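Local coordinates for protein cytosolic IMP-GMP specific 5'-nucleotidase (Legionella pneumophila subsp. pneumophila, PDB 4OHF) that probably hydrolyses the 5'-phosphate of purine nucleoside monophosphates such as IMP and GMP, as a magnesium-dependent cytosolic 5'-nucleotidase of the HAD superfamily, at residues I124-F128 against G302-Y306; R319-E325 against F426-E432; F63-I69 against I130-I134. All coordinates share one frame; numbering follows the deposited sequence.

Along the chain the segments come in the order 63-69, 124-128, 130-134, 302-306, 319-325 and 426-432, so interactions 1 and 3 interleave while interaction 2 follows both. Interaction 2 joins two neighbouring parallel strands of the large mixed sheet. Interaction 1 lies about 11 Å away, centre to centre; Gly302, at the end of strand 298-302, probably hydrogen-bonds Ala321 and Val323, and Ile305 packs on Leu322. Interaction 3 is about 15 Å from interaction 1 and about 23 Å from interaction 2, on helix 129-143, which starts just past 124-128. The series thus runs from the sheet, past the magnesium site, to the part of the chain between strands 19-22 and 204-208, probably the cap.

Interaction 1 (I124-F128 against G302-Y306); sequences IDTSF and GDHIY. With MG (magnesium ion), chain J.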
loop_
_atom_site.group_PDB
_atom_site.type_symbol
_atom_site.label_atom_id
_atom_site.label_comp_id
_atom_site.label_asym_id
_atom_site.label_seq_id
_atom_site.Cartn_x
_atom_site.Cartn_y
_atom_site.Cartn_z
ATOM N N ILE B 124 -9.898 2.809 -16.675
ATOM C CA ILE B 124 -8.873 2.820 -17.705
ATOM C C ILE B 124 -9.373 3.308 -19.061
ATOM O O ILE B 124 -10.351 2.796 -19.613
ATOM C CB ILE B 124 -8.238 1.420 -17.885
ATOM C CG1 ILE B 124 -9.185 0.325 -17.354
ATOM C CG2 ILE B 124 -6.890 1.385 -17.172
ATOM C CD1 ILE B 124 -10.599 0.347 -17.943
ATOM N N ASP B 125 -8.677 4.308 -19.585
ATOM C CA ASP B 125 -8.991 4.895 -20.876
ATOM C C ASP B 125 -8.399 4.011 -21.967
ATOM O O ASP B 125 -7.185 3.963 -22.143
ATOM C CB ASP B 125 -8.383 6.294 -20.973
ATOM C CG ASP B 125 -8.757 6.999 -22.249
ATOM O OD1 ASP B 125 -7.907 7.731 -22.804
ATOM O OD2 ASP B 125 -9.908 6.830 -22.687
ATOM N N THR B 126 -9.257 3.306 -22.693
ATOM C CA THR B 126 -8.793 2.442 -23.772
ATOM C C THR B 126 -9.625 2.650 -25.028
ATOM O O THR B 126 -10.624 3.367 -25.020
ATOM C CB THR B 126 -8.877 0.949 -23.384
ATOM O OG1 THR B 126 -10.253 0.561 -23.271
ATOM C CG2 THR B 126 -8.176 0.703 -22.050
ATOM N N SER B 127 -9.198 2.016 -26.111
ATOM C CA SER B 127 -9.893 2.105 -27.385
ATOM C C SER B 127 -11.175 1.269 -27.389
ATOM O O SER B 127 -11.953 1.317 -28.342
ATOM C CB SER B 127 -8.966 1.634 -28.510
ATOM O OG SER B 127 -8.421 0.354 -28.223
ATOM N N PHE B 128 -11.379 0.486 -26.329
ATOM C CA PHE B 128 -12.569 -0.357 -26.213
ATOM C C PHE B 128 -13.399 -0.033 -24.982
ATOM O O PHE B 128 -14.248 -0.822 -24.587
ATOM C CB PHE B 128 -12.182 -1.846 -26.219
ATOM C CG PHE B 128 -10.983 -2.170 -25.374
ATOM C CD1 PHE B 128 -11.091 -2.248 -23.984
ATOM C CD2 PHE B 128 -9.730 -2.366 -25.961
ATOM C CE1 PHE B 128 -9.958 -2.515 -23.176
ATOM C CE2 PHE B 128 -8.583 -2.634 -25.169
ATOM C CZ PHE B 128 -8.701 -2.709 -23.776
ATOM N N GLY B 302 0.128 9.502 -28.257
ATOM C CA GLY B 302 -0.769 8.357 -28.188
ATOM C C GLY B 302 -2.230 8.763 -28.351
ATOM O O GLY B 302 -2.534 9.944 -28.580
ATOM N N ASP B 303 -3.139 7.796 -28.227
ATOM C CA ASP B 303 -4.566 8.066 -28.366
ATOM C C ASP B 303 -5.362 7.800 -27.097
ATOM O O ASP B 303 -6.508 8.215 -26.988
ATOM C CB ASP B 303 -5.156 7.246 -29.511
ATOM C CG ASP B 303 -4.656 5.824 -29.518
ATOM O OD1 ASP B 303 -3.616 5.566 -30.143
ATOM O OD2 ASP B 303 -5.286 4.963 -28.889
ATOM N N HIS B 304 -4.765 7.104 -26.137
ATOM C CA HIS B 304 -5.452 6.841 -24.873
ATOM C C HIS B 304 -4.493 6.852 -23.688
ATOM O O HIS B 304 -3.342 6.478 -23.837
ATOM C CB HIS B 304 -6.231 5.508 -24.942
ATOM C CG HIS B 304 -7.466 5.580 -25.799
ATOM N ND1 HIS B 304 -7.429 5.463 -27.175
ATOM C CD2 HIS B 304 -8.760 5.829 -25.480
ATOM C CE1 HIS B 304 -8.644 5.639 -27.664
ATOM N NE2 HIS B 304 -9.470 5.863 -26.656
ATOM N N ILE B 305 -4.968 7.295 -22.522
ATOM C CA ILE B 305 -4.126 7.363 -21.326
ATOM C C ILE B 305 -3.801 5.995 -20.772
ATOM O O ILE B 305 -4.701 5.223 -20.450
ATOM C CB ILE B 305 -4.781 8.181 -20.192
ATOM C CG1 ILE B 305 -4.717 9.674 -20.507
ATOM C CG2 ILE B 305 -4.048 7.940 -18.882
ATOM C CD1 ILE B 305 -5.531 10.078 -21.681
ATOM N N TYR B 306 -2.508 5.709 -20.643
ATOM C CA TYR B 306 -2.029 4.420 -20.124
ATOM C C TYR B 306 -2.234 4.233 -18.621
ATOM O O TYR B 306 -1.274 4.259 -17.845
ATOM C CB TYR B 306 -0.537 4.240 -20.456
ATOM C CG TYR B 306 -0.287 3.951 -21.915
ATOM C CD1 TYR B 306 -0.609 2.709 -22.455
ATOM C CD2 TYR B 306 0.192 4.944 -22.776
ATOM C CE1 TYR B 306 -0.474 2.456 -23.814
ATOM C CE2 TYR B 306 0.329 4.702 -24.148
ATOM C CZ TYR B 306 -0.011 3.450 -24.654
ATOM O OH TYR B 306 0.076 3.184 -25.999
HETATM MG MG MG J . -3.030 3.440 -30.276
HETATM O O HOH W 1 -3.742 2.041 -28.909
#
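The imidazole ring of His304 lies against the backbone of Thr126 and Ser127, with Ser127 N over its centre and Thr126 C toward the rim of the same face. Ser127 CA approaches His304 CE1 to 3.8 Å. One oxygen from each of two carboxylates lies at the ring edge, in its plane. Asp303 OD2 takes a hydrogen bond from His304 ND1 at 2.8 Å, nearly straight and through its anti lone pair, which fixes the rotation of the imidazole. Asp125 OD2 stands 3.2 Å from His304 CD2; its carboxylate plane is turned 48° from the ring. The other oxygen, Asp125 OD1, accepts from Ile305 N at 3.0 Å, met on the anti side and somewhat out of the carboxylate plane. With CG anti to the backbone N (chi1 -176°), the buried Asp125 carboxylate extends across to the 302-306 backbone. Asp125 OD1 also forms a salt bridge to Arg70, which would offset its charge and which donates to Asp303 O as well. The 302-306 loop follows strand 298-302 and, as in HAD phosphatases generally, supplies an acidic residue to the metal site beside the end of a central strand. Asp303 OD1 binds magnesium at 2.2 Å, together with Asp23, the backbone oxygen of Asp25 and a water at 2.1 Å from the metal; Thr27 also hydrogen-bonds to Asp303 OD1. His304 is therefore a second-shell group, holding the carboxylate through OD2 while OD1 faces the metal. In 124-128, Thr126 OG1 closes an ST turn by accepting from Phe128 N at 3.3 Å, just ahead of helix 129-143.

Interaction 2 (R319-E325 against F426-E432); sequences RTALVVE and FACIYME. With PO4 (phosphate ion), chain I.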
loop_
_atom_site.group_PDB
_atom_site.type_symbol
_atom_site.label_atom_id
_atom_site.label_comp_id
_atom_site.label_asym_id
_atom_site.label_seq_id
_atom_site.Cartn_x
_atom_site.Cartn_y
_atom_site.Cartn_z
ATOM N N ARG B 319 8.311 13.745 -23.280
ATOM C CA ARG B 319 7.164 14.626 -23.375
ATOM C C ARG B 319 6.045 13.776 -23.976
ATOM O O ARG B 319 6.264 13.030 -24.935
ATOM C CB ARG B 319 7.474 15.818 -24.280
ATOM C CG ARG B 319 8.680 16.628 -23.817
ATOM C CD ARG B 319 8.581 16.967 -22.350
ATOM N NE ARG B 319 7.386 17.753 -22.068
ATOM C CZ ARG B 319 7.235 19.034 -22.389
ATOM N NH1 ARG B 319 8.219 19.678 -23.004
ATOM N NH2 ARG B 319 6.093 19.663 -22.109
ATOM N N THR B 320 4.849 13.862 -23.402
ATOM C CA THR B 320 3.721 13.098 -23.920
ATOM C C THR B 320 2.599 13.995 -24.457
ATOM O O THR B 320 2.199 14.971 -23.823
ATOM C CB THR B 320 3.143 12.162 -22.845
ATOM O OG1 THR B 320 2.825 12.922 -21.681
ATOM C CG2 THR B 320 4.144 11.097 -22.468
ATOM N N ALA B 321 2.106 13.659 -25.644
ATOM C CA ALA B 321 1.027 14.403 -26.272
ATOM C C ALA B 321 -0.104 13.418 -26.533
ATOM O O ALA B 321 0.089 12.209 -26.514
ATOM C CB ALA B 321 1.499 15.019 -27.570
ATOM N N LEU B 322 -1.285 13.929 -26.801
ATOM C CA LEU B 322 -2.417 13.057 -27.012
ATOM C C LEU B 322 -3.317 13.452 -28.187
ATOM O O LEU B 322 -3.463 14.626 -28.535
ATOM C CB LEU B 322 -3.233 13.044 -25.732
ATOM C CG LEU B 322 -4.198 11.909 -25.489
ATOM C CD1 LEU B 322 -3.416 10.638 -25.287
ATOM C CD2 LEU B 322 -5.042 12.236 -24.249
ATOM N N VAL B 323 -3.898 12.440 -28.809
ATOM C CA VAL B 323 -4.832 12.634 -29.901
ATOM C C VAL B 323 -6.160 12.132 -29.322
ATOM O O VAL B 323 -6.239 10.999 -28.842
ATOM C CB VAL B 323 -4.424 11.794 -31.126
ATOM C CG1 VAL B 323 -5.633 11.450 -31.940
ATOM C CG2 VAL B 323 -3.444 12.567 -31.980
ATOM N N VAL B 324 -7.182 12.982 -29.315
ATOM C CA VAL B 324 -8.494 12.589 -28.803
ATOM C C VAL B 324 -9.523 12.667 -29.931
ATOM O O VAL B 324 -10.102 13.719 -30.197
ATOM C CB VAL B 324 -8.929 13.492 -27.648
ATOM C CG1 VAL B 324 -10.211 12.978 -27.034
ATOM C CG2 VAL B 324 -7.835 13.547 -26.606
ATOM N N GLU B 325 -9.733 11.538 -30.596
ATOM C CA GLU B 325 -10.662 11.441 -31.713
ATOM C C GLU B 325 -12.020 12.094 -31.456
ATOM O O GLU B 325 -12.552 12.767 -32.335
ATOM C CB GLU B 325 -10.856 9.964 -32.087
ATOM C CG GLU B 325 -11.964 9.693 -33.103
ATOM C CD GLU B 325 -11.466 9.636 -34.537
ATOM O OE1 GLU B 325 -11.276 8.504 -35.047
ATOM O OE2 GLU B 325 -11.255 10.711 -35.157
ATOM N N PHE B 426 -1.821 14.241 -18.440
ATOM C CA PHE B 426 -0.975 13.432 -19.288
ATOM C C PHE B 426 -0.489 14.112 -20.554
ATOM O O PHE B 426 0.626 13.863 -20.990
ATOM C CB PHE B 426 -1.706 12.133 -19.643
ATOM C CG PHE B 426 -0.992 11.284 -20.660
ATOM C CD1 PHE B 426 -1.102 11.561 -22.024
ATOM C CD2 PHE B 426 -0.207 10.206 -20.260
ATOM C CE1 PHE B 426 -0.438 10.771 -22.967
ATOM C CE2 PHE B 426 0.460 9.412 -21.192
ATOM C CZ PHE B 426 0.346 9.693 -22.545
ATOM N N ALA B 427 -1.307 14.962 -21.154
ATOM C CA ALA B 427 -0.908 15.598 -22.402
ATOM C C ALA B 427 -0.500 17.044 -22.298
ATOM O O ALA B 427 -1.252 17.859 -21.773
ATOM C CB ALA B 427 -2.036 15.480 -23.438
ATOM N N CYS B 428 0.679 17.371 -22.824
ATOM C CA CYS B 428 1.121 18.756 -22.802
ATOM C C CYS B 428 0.298 19.454 -23.879
ATOM O O CYS B 428 -0.026 20.630 -23.764
ATOM C CB CYS B 428 2.635 18.857 -23.054
ATOM S SG CYS B 428 3.277 18.058 -24.534
ATOM N N ILE B 429 -0.063 18.701 -24.915
ATOM C CA ILE B 429 -0.905 19.213 -26.001
ATOM C C ILE B 429 -1.747 18.058 -26.521
ATOM O O ILE B 429 -1.369 16.885 -26.388
ATOM C CB ILE B 429 -0.087 19.789 -27.200
ATOM C CG1 ILE B 429 0.641 18.665 -27.930
ATOM C CG2 ILE B 429 0.898 20.816 -26.713
ATOM C CD1 ILE B 429 1.272 19.084 -29.206
ATOM N N TYR B 430 -2.903 18.391 -27.084
ATOM C CA TYR B 430 -3.789 17.391 -27.645
ATOM C C TYR B 430 -4.549 17.976 -28.830
ATOM O O TYR B 430 -4.722 19.179 -28.940
ATOM C CB TYR B 430 -4.742 16.845 -26.586
ATOM C CG TYR B 430 -5.629 17.860 -25.917
ATOM C CD1 TYR B 430 -5.137 18.671 -24.906
ATOM C CD2 TYR B 430 -6.980 17.985 -26.275
ATOM C CE1 TYR B 430 -5.953 19.584 -24.258
ATOM C CE2 TYR B 430 -7.807 18.887 -25.635
ATOM C CZ TYR B 430 -7.284 19.686 -24.626
ATOM O OH TYR B 430 -8.081 20.605 -23.985
ATOM N N MET B 431 -4.966 17.110 -29.742
ATOM C CA MET B 431 -5.659 17.537 -30.942
ATOM C C MET B 431 -6.594 16.411 -31.353
ATOM O O MET B 431 -6.478 15.299 -30.857
ATOM C CB MET B 431 -4.638 17.814 -32.051
ATOM C CG MET B 431 -3.608 16.673 -32.336
ATOM S SD MET B 431 -2.086 16.588 -31.282
ATOM C CE MET B 431 -1.950 18.196 -30.842
ATOM N N GLU B 432 -7.532 16.685 -32.246
ATOM C CA GLU B 432 -8.432 15.630 -32.663
ATOM C C GLU B 432 -7.694 14.551 -33.447
ATOM O O GLU B 432 -8.046 13.377 -33.355
ATOM C CB GLU B 432 -9.564 16.196 -33.504
ATOM C CG GLU B 432 -10.315 15.136 -34.276
ATOM C CD GLU B 432 -11.232 15.731 -35.322
ATOM O OE1 GLU B 432 -10.879 16.801 -35.871
ATOM O OE2 GLU B 432 -12.288 15.127 -35.605
HETATM P P PO4 I . 4.448 16.648 -20.493
HETATM O O1 PO4 I . 5.026 16.220 -21.791
HETATM O O2 PO4 I . 3.006 16.299 -20.453
HETATM O O3 PO4 I . 4.605 18.115 -20.341
HETATM O O4 PO4 I . 5.149 15.964 -19.381
#
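Leu322 lies against Ala427, Tyr430 and Phe426 through successive parts of its side chain. Its CB rests 3.6 Å from Ala427 CB and also touches Tyr430 CB. A chi1 of -160° swings the branch away from the backbone N and toward the ring of Phe426, where Leu322 CD1 meets Phe426 CE1 at 3.8 Å. The second methyl, CD2, packs on Ile305. One face of the same ring is covered by Thr320, whose CB makes a CH-pi contact, while Ala321 O lies at the ring edge. Beneath these side chains the backbones pair as parallel strands, 319-323 and 429-431 running 18° apart in direction. Leu322 N donates to Ile429 O at 3.0 Å, and donors then alternate between the strands, Met431 N to Leu322 O and Val324 N to Met431 O; Cys428 N to Thr320 O extends the pairing upstream. On the other sheet face, Val323 CG2 meets Met431 CG at 4.1 Å. At the N-terminal end, Arg319 NE and Thr320 N both hold O1 of a phosphate ion, probably from the crystallisation liquor, while Arg319 NH2 donates to O3 at 2.8 Å; Lys313, Arg10 and Tyr113 of the second subunit bind the same ion. The chemistry thus divides: apolar packing and backbone bonds join the strands of the HAD core, and the cationic Arg319, Lys313 and Arg10 would make the strand start attractive to an anion.

Interaction 3 (F63-I69 against I130-I134); sequences FNFDDAI and IAFCI
Ile134 reaches from helix 129-143 into the curve of the 63-69 loop, its delta methyl against the CD2-CE2 side of the Phe63 ring and its CG1 lying against Ala68 and Asp67. Ile134 CD1 approaches Phe63 CE2 at 3.6 Å, the two side chains crossing at about a right angle and the methyl coming in obliquely to the ring. The same methyl also touches the backbone at Asn64 O. Because CG1 is anti to the carbonyl carbon (chi1 -64°) and the chain then runs out straight (chi2 174°), the isoleucine extends far enough to enter the turn. Farther back, Ile134 CG1 meets Ala68 CB at 3.7 Å and Asp67 CB at 3.9 Å. Ala68 CB presses into the helix surface as well, 3.8 Å from Cys133 CB. One turn earlier, Ile130 points its two branches to different partners. Ile130 CG1 lies 3.8 Å from Ile69 C, and Ile130 CG2 is 4.3 Å from Phe65 CE2. Ile130, Cys133 and Ile134 thus share one side of the helix, and no hydrogen bond spans the contact. The loop holds its own shape through the backbone bond from Asp67 N to Asn64 O. Phe63 and Phe65 also lean on helix 33-51, and Asp67 O accepts from Lys405 and Trp406. Both segments belong to the part of the chain that lies in sequence between strands 19-22 and 204-208, which are neighbours in the main sheet; an insertion after the first core strand is consistent with the C1 cap of HAD phosphatases.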
loop_
_atom_site.group_PDB
_atom_site.type_symbol
_atom_site.label_atom_id
_atom_site.label_comp_id
_atom_site.label_asym_id
_atom_site.label_seq_id
_atom_site.Cartn_x
_atom_site.Cartn_y
_atom_site.Cartn_z
ATOM N N PHE B 63 -25.950 -3.276 -30.324
ATOM C CA PHE B 63 -24.942 -2.257 -30.066
ATOM C C PHE B 63 -25.309 -0.891 -30.620
ATOM O O PHE B 63 -25.527 -0.730 -31.816
ATOM C CB PHE B 63 -23.592 -2.695 -30.643
ATOM C CG PHE B 63 -22.534 -1.624 -30.607
ATOM C CD1 PHE B 63 -22.337 -0.787 -31.695
ATOM C CD2 PHE B 63 -21.738 -1.449 -29.477
ATOM C CE1 PHE B 63 -21.359 0.211 -31.661
ATOM C CE2 PHE B 63 -20.761 -0.455 -29.436
ATOM C CZ PHE B 63 -20.571 0.372 -30.527
ATOM N N ASN B 64 -25.388 0.090 -29.729
ATOM C CA ASN B 64 -25.687 1.461 -30.123
ATOM C C ASN B 64 -24.577 2.379 -29.616
ATOM O O ASN B 64 -24.501 2.696 -28.422
ATOM C CB ASN B 64 -27.038 1.915 -29.572
ATOM C CG ASN B 64 -27.236 3.417 -29.687
ATOM O OD1 ASN B 64 -26.856 4.040 -30.672
ATOM N ND2 ASN B 64 -27.839 4.004 -28.672
ATOM N N PHE B 65 -23.724 2.800 -30.545
ATOM C CA PHE B 65 -22.588 3.663 -30.251
ATOM C C PHE B 65 -22.862 4.782 -29.248
ATOM O O PHE B 65 -22.027 5.078 -28.405
ATOM C CB PHE B 65 -22.073 4.263 -31.555
ATOM C CG PHE B 65 -20.695 4.847 -31.457
ATOM C CD1 PHE B 65 -20.446 6.132 -31.918
ATOM C CD2 PHE B 65 -19.637 4.092 -30.955
ATOM C CE1 PHE B 65 -19.156 6.660 -31.888
ATOM C CE2 PHE B 65 -18.348 4.600 -30.916
ATOM C CZ PHE B 65 -18.098 5.887 -31.384
ATOM N N ASP B 66 -24.030 5.403 -29.325
ATOM C CA ASP B 66 -24.326 6.494 -28.419
ATOM C C ASP B 66 -24.797 6.135 -27.014
ATOM O O ASP B 66 -25.024 7.036 -26.212
ATOM C CB ASP B 66 -25.336 7.447 -29.057
ATOM C CG ASP B 66 -24.798 8.118 -30.302
ATOM O OD1 ASP B 66 -23.696 8.711 -30.235
ATOM O OD2 ASP B 66 -25.481 8.059 -31.350
ATOM N N ASP B 67 -24.945 4.852 -26.696
ATOM C CA ASP B 67 -25.385 4.470 -25.350
ATOM C C ASP B 67 -24.367 4.833 -24.279
ATOM O O ASP B 67 -24.683 4.883 -23.082
ATOM C CB ASP B 67 -25.694 2.972 -25.269
ATOM C CG ASP B 67 -27.053 2.628 -25.847
ATOM O OD1 ASP B 67 -27.962 3.481 -25.734
ATOM O OD2 ASP B 67 -27.211 1.509 -26.399
ATOM N N ALA B 68 -23.138 5.077 -24.709
ATOM C CA ALA B 68 -22.078 5.459 -23.791
ATOM C C ALA B 68 -21.166 6.525 -24.411
ATOM O O ALA B 68 -21.224 6.811 -25.611
ATOM C CB ALA B 68 -21.268 4.233 -23.379
ATOM N N ILE B 69 -20.329 7.120 -23.573
ATOM C CA ILE B 69 -19.418 8.155 -24.013
ATOM C C ILE B 69 -18.031 7.883 -23.441
ATOM O O ILE B 69 -17.889 7.062 -22.535
ATOM C CB ILE B 69 -19.977 9.523 -23.586
ATOM C CG1 ILE B 69 -20.047 10.408 -24.814
ATOM C CG2 ILE B 69 -19.181 10.142 -22.437
ATOM C CD1 ILE B 69 -20.561 11.786 -24.519
ATOM N N ILE B 130 -15.706 2.410 -24.555
ATOM C CA ILE B 130 -17.086 2.660 -24.889
ATOM C C ILE B 130 -17.834 1.358 -25.107
ATOM O O ILE B 130 -18.954 1.202 -24.633
ATOM C CB ILE B 130 -17.164 3.583 -26.117
ATOM C CG1 ILE B 130 -16.896 5.021 -25.663
ATOM C CG2 ILE B 130 -18.511 3.449 -26.804
ATOM C CD1 ILE B 130 -16.703 6.030 -26.778
ATOM N N ALA B 131 -17.222 0.413 -25.805
ATOM C CA ALA B 131 -17.872 -0.873 -26.025
ATOM C C ALA B 131 -18.036 -1.558 -24.664
ATOM O O ALA B 131 -19.092 -2.129 -24.358
ATOM C CB ALA B 131 -17.034 -1.738 -26.950
ATOM N N PHE B 132 -16.992 -1.484 -23.846
ATOM C CA PHE B 132 -17.021 -2.093 -22.527
ATOM C C PHE B 132 -18.234 -1.604 -21.742
ATOM O O PHE B 132 -18.985 -2.411 -21.188
ATOM C CB PHE B 132 -15.743 -1.756 -21.754
ATOM C CG PHE B 132 -15.492 -2.649 -20.560
ATOM C CD1 PHE B 132 -16.459 -2.820 -19.578
ATOM C CD2 PHE B 132 -14.274 -3.307 -20.414
ATOM C CE1 PHE B 132 -16.222 -3.632 -18.463
ATOM C CE2 PHE B 132 -14.026 -4.126 -19.302
ATOM C CZ PHE B 132 -15.006 -4.285 -18.326
ATOM N N CYS B 133 -18.420 -0.286 -21.699
ATOM C CA CYS B 133 -19.532 0.319 -20.969
ATOM C C CYS B 133 -20.891 -0.130 -21.471
ATOM O O CYS B 133 -21.743 -0.524 -20.682
ATOM C CB CYS B 133 -19.452 1.842 -21.027
ATOM S SG CYS B 133 -18.191 2.557 -19.956
ATOM N N ILE B 134 -21.098 -0.068 -22.778
ATOM C CA ILE B 134 -22.372 -0.484 -23.345
ATOM C C ILE B 134 -22.658 -1.945 -22.997
ATOM O O ILE B 134 -23.727 -2.272 -22.470
ATOM C CB ILE B 134 -22.383 -0.331 -24.865
ATOM C CG1 ILE B 134 -22.252 1.150 -25.234
ATOM C CG2 ILE B 134 -23.660 -0.933 -25.424
ATOM C CD1 ILE B 134 -22.109 1.399 -26.716
#